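Local coordinates for protein aspartate-semialdehyde dehydrogenase 2 (Vibrio cholerae, PDB 2R00) that catalyses the NADPH-dependent reductive dephosphorylation of L-aspartyl-4-phosphate to L-aspartate-semialdehyde, an early step on the routes to lysine, methionine and threonine, at residues R100-I105 with R121-I126. Sequence-based numbering, arbitrary orientation.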
# COMPACT_ATOMS: atom_id res chain seq x y z
N ARG A 100 -1.78 17.37 -20.48
CA ARG A 100 -2.06 17.58 -19.05
C ARG A 100 -1.17 18.64 -18.39
O ARG A 100 -1.58 19.26 -17.43
CB ARG A 100 -1.95 16.28 -18.25
CG ARG A 100 -2.93 15.18 -18.64
CD ARG A 100 -2.83 13.99 -17.71
NE ARG A 100 -3.74 12.93 -18.16
CZ ARG A 100 -3.48 11.63 -18.09
NH1 ARG A 100 -2.33 11.20 -17.59
NH2 ARG A 100 -4.38 10.76 -18.54
N TYR A 101 0.05 18.82 -18.90
CA TYR A 101 1.08 19.65 -18.22
C TYR A 101 1.29 20.99 -18.92
O TYR A 101 2.09 21.81 -18.47
CB TYR A 101 2.40 18.84 -18.03
CG TYR A 101 2.08 17.44 -17.58
CD1 TYR A 101 2.01 16.39 -18.50
CD2 TYR A 101 1.76 17.17 -16.25
CE1 TYR A 101 1.65 15.10 -18.10
CE2 TYR A 101 1.39 15.88 -15.84
CZ TYR A 101 1.34 14.87 -16.77
OH TYR A 101 0.97 13.60 -16.37
N ASP A 102 0.56 21.20 -20.01
CA ASP A 102 0.61 22.47 -20.75
C ASP A 102 0.04 23.60 -19.91
O ASP A 102 -1.10 23.53 -19.45
CB ASP A 102 -0.13 22.36 -22.10
CG ASP A 102 0.63 21.51 -23.11
OD1 ASP A 102 0.58 20.28 -22.99
OD2 ASP A 102 1.28 22.08 -24.03
N TYR A 103 0.85 24.63 -19.70
CA TYR A 103 0.51 25.76 -18.84
C TYR A 103 -0.84 26.38 -19.18
O TYR A 103 -1.61 26.74 -18.29
CB TYR A 103 1.61 26.82 -18.94
CG TYR A 103 1.37 28.07 -18.11
CD1 TYR A 103 1.43 28.04 -16.73
CD2 TYR A 103 1.10 29.30 -18.74
CE1 TYR A 103 1.22 29.18 -15.97
CE2 TYR A 103 0.89 30.45 -17.99
CZ TYR A 103 0.96 30.38 -16.61
OH TYR A 103 0.76 31.52 -15.85
N ASP A 104 -1.12 26.48 -20.47
CA ASP A 104 -2.31 27.15 -20.99
C ASP A 104 -3.56 26.26 -21.12
O ASP A 104 -4.62 26.73 -21.54
CB ASP A 104 -1.98 27.79 -22.34
CG ASP A 104 -1.24 26.84 -23.33
OD1 ASP A 104 -0.58 25.84 -22.91
OD2 ASP A 104 -1.31 27.13 -24.54
N ILE A 105 -3.44 24.99 -20.74
CA ILE A 105 -4.54 24.03 -20.92
C ILE A 105 -5.03 23.57 -19.55
O ILE A 105 -4.23 23.09 -18.75
CB ILE A 105 -4.11 22.84 -21.82
CG1 ILE A 105 -3.82 23.35 -23.25
CG2 ILE A 105 -5.18 21.70 -21.80
CD1 ILE A 105 -3.29 22.31 -24.25
N ARG A 121 -10.96 28.00 -23.80
CA ARG A 121 -10.84 28.90 -24.95
C ARG A 121 -9.40 29.30 -25.32
O ARG A 121 -9.17 29.85 -26.39
CB ARG A 121 -11.77 30.12 -24.80
CG ARG A 121 -11.46 31.08 -23.65
CD ARG A 121 -12.28 32.37 -23.86
NE ARG A 121 -12.35 33.24 -22.68
CZ ARG A 121 -12.74 34.52 -22.73
NH1 ARG A 121 -12.79 35.25 -21.61
NH2 ARG A 121 -13.07 35.08 -23.89
N ASN A 122 -8.46 29.00 -24.43
CA ASN A 122 -7.03 29.21 -24.72
C ASN A 122 -6.57 28.45 -25.97
O ASN A 122 -5.88 29.02 -26.82
CB ASN A 122 -6.17 28.81 -23.52
CG ASN A 122 -6.35 29.74 -22.33
OD1 ASN A 122 -6.94 30.82 -22.44
ND2 ASN A 122 -5.82 29.33 -21.17
N ARG A 123 -6.97 27.17 -26.07
CA ARG A 123 -6.47 26.25 -27.09
C ARG A 123 -7.57 25.34 -27.66
O ARG A 123 -7.30 24.50 -28.53
CB ARG A 123 -5.36 25.36 -26.50
CG ARG A 123 -4.02 26.09 -26.29
CD ARG A 123 -2.99 25.70 -27.39
NE ARG A 123 -1.85 24.92 -26.85
CZ ARG A 123 -1.36 23.81 -27.40
NH1 ARG A 123 -1.89 23.31 -28.49
NH2 ARG A 123 -0.31 23.18 -26.84
N ASN A 124 -8.80 25.48 -27.15
CA ASN A 124 -9.90 24.56 -27.48
C ASN A 124 -9.59 23.13 -27.05
O ASN A 124 -10.02 22.16 -27.68
CB ASN A 124 -10.29 24.63 -28.97
CG ASN A 124 -11.11 25.87 -29.31
OD1 ASN A 124 -11.55 26.62 -28.42
ND2 ASN A 124 -11.31 26.11 -30.60
N ILE A 125 -8.84 23.01 -25.95
CA ILE A 125 -8.53 21.71 -25.37
C ILE A 125 -8.67 21.79 -23.85
O ILE A 125 -8.25 22.78 -23.23
CB ILE A 125 -7.10 21.22 -25.75
CG1 ILE A 125 -6.89 21.20 -27.26
CG2 ILE A 125 -6.86 19.80 -25.20
CD1 ILE A 125 -5.42 21.17 -27.66
N ILE A 126 -9.28 20.74 -23.28
CA ILE A 126 -9.31 20.50 -21.84
C ILE A 126 -8.71 19.10 -21.63
O ILE A 126 -9.04 18.17 -22.35
CB ILE A 126 -10.77 20.48 -21.28
CG1 ILE A 126 -11.51 21.78 -21.64
CG2 ILE A 126 -10.76 20.27 -19.77
CD1 ILE A 126 -13.05 21.68 -21.53
O HOH W 1 1.32 24.75 -24.39
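The irregular segment 100-105 passes close to the loop and first strand residues of 121-126, with CA atoms nearest at Asp104 and Asn122 and at Ile105 and Ile126 (6.0 Å between the CA atoms of the second pair). Residues Asp102 to Ile105 make a type I beta turn, closed by Ile105 N on Asp102 O; in the other segment, 121-124 is loop or turn until the strand begins at Ile125. Asn122 ND2 donates to Asp104 O over 2.9 Å, nearly straight at 164°, with the acceptor oxygen almost exactly in the plane of the Asn122 amide. The same nitrogen also bonds Glu119 OE1, so two acceptors fix the amide's rotation.

Arg123 carries most of the polar contact. Its chain bends at chi2 (-103°) and again at chi3, which brings the guanidinium beside the turn. Arg123 NE meets Asp104 OD2 at 3.2 Å in a bent hydrogen bond that is also a salt bridge: the carboxylate oxygen lies in the guanidinium plane, whereas NE sits above the carboxylate plane. Arg123 NH2 pairs with Asp102 OD2 at 3.4 Å, the two flat groups standing 79° apart. A water donates to both Asp102 OD2 and Asp104 OD1 and weakly accepts from Arg123 NH2, tying the two acids together; the arginine probably offsets part of their mutual repulsion.

On one face of the guanidinium the contact turns apolar. Ile105 CD1 lies 3.8 Å above that face, displaced toward its rim, and touches Ile125 CD1 at 4.2 Å, while Ile105 CG2 rests against Ile125 O.

Arg100, starting the loop segment, is a predicted phosphate-binding residue. The contact joins the loop after strand 91-94 to strand 125-127, at one edge of the Rossmann-type sheet within this chain; Asn124 and Ile126 make backbone bonds to strand 91-94. Lys222 NZ, from helix 211-223, hydrogen-bonds the carbonyl oxygens of Arg100, Asp102 and Ile105.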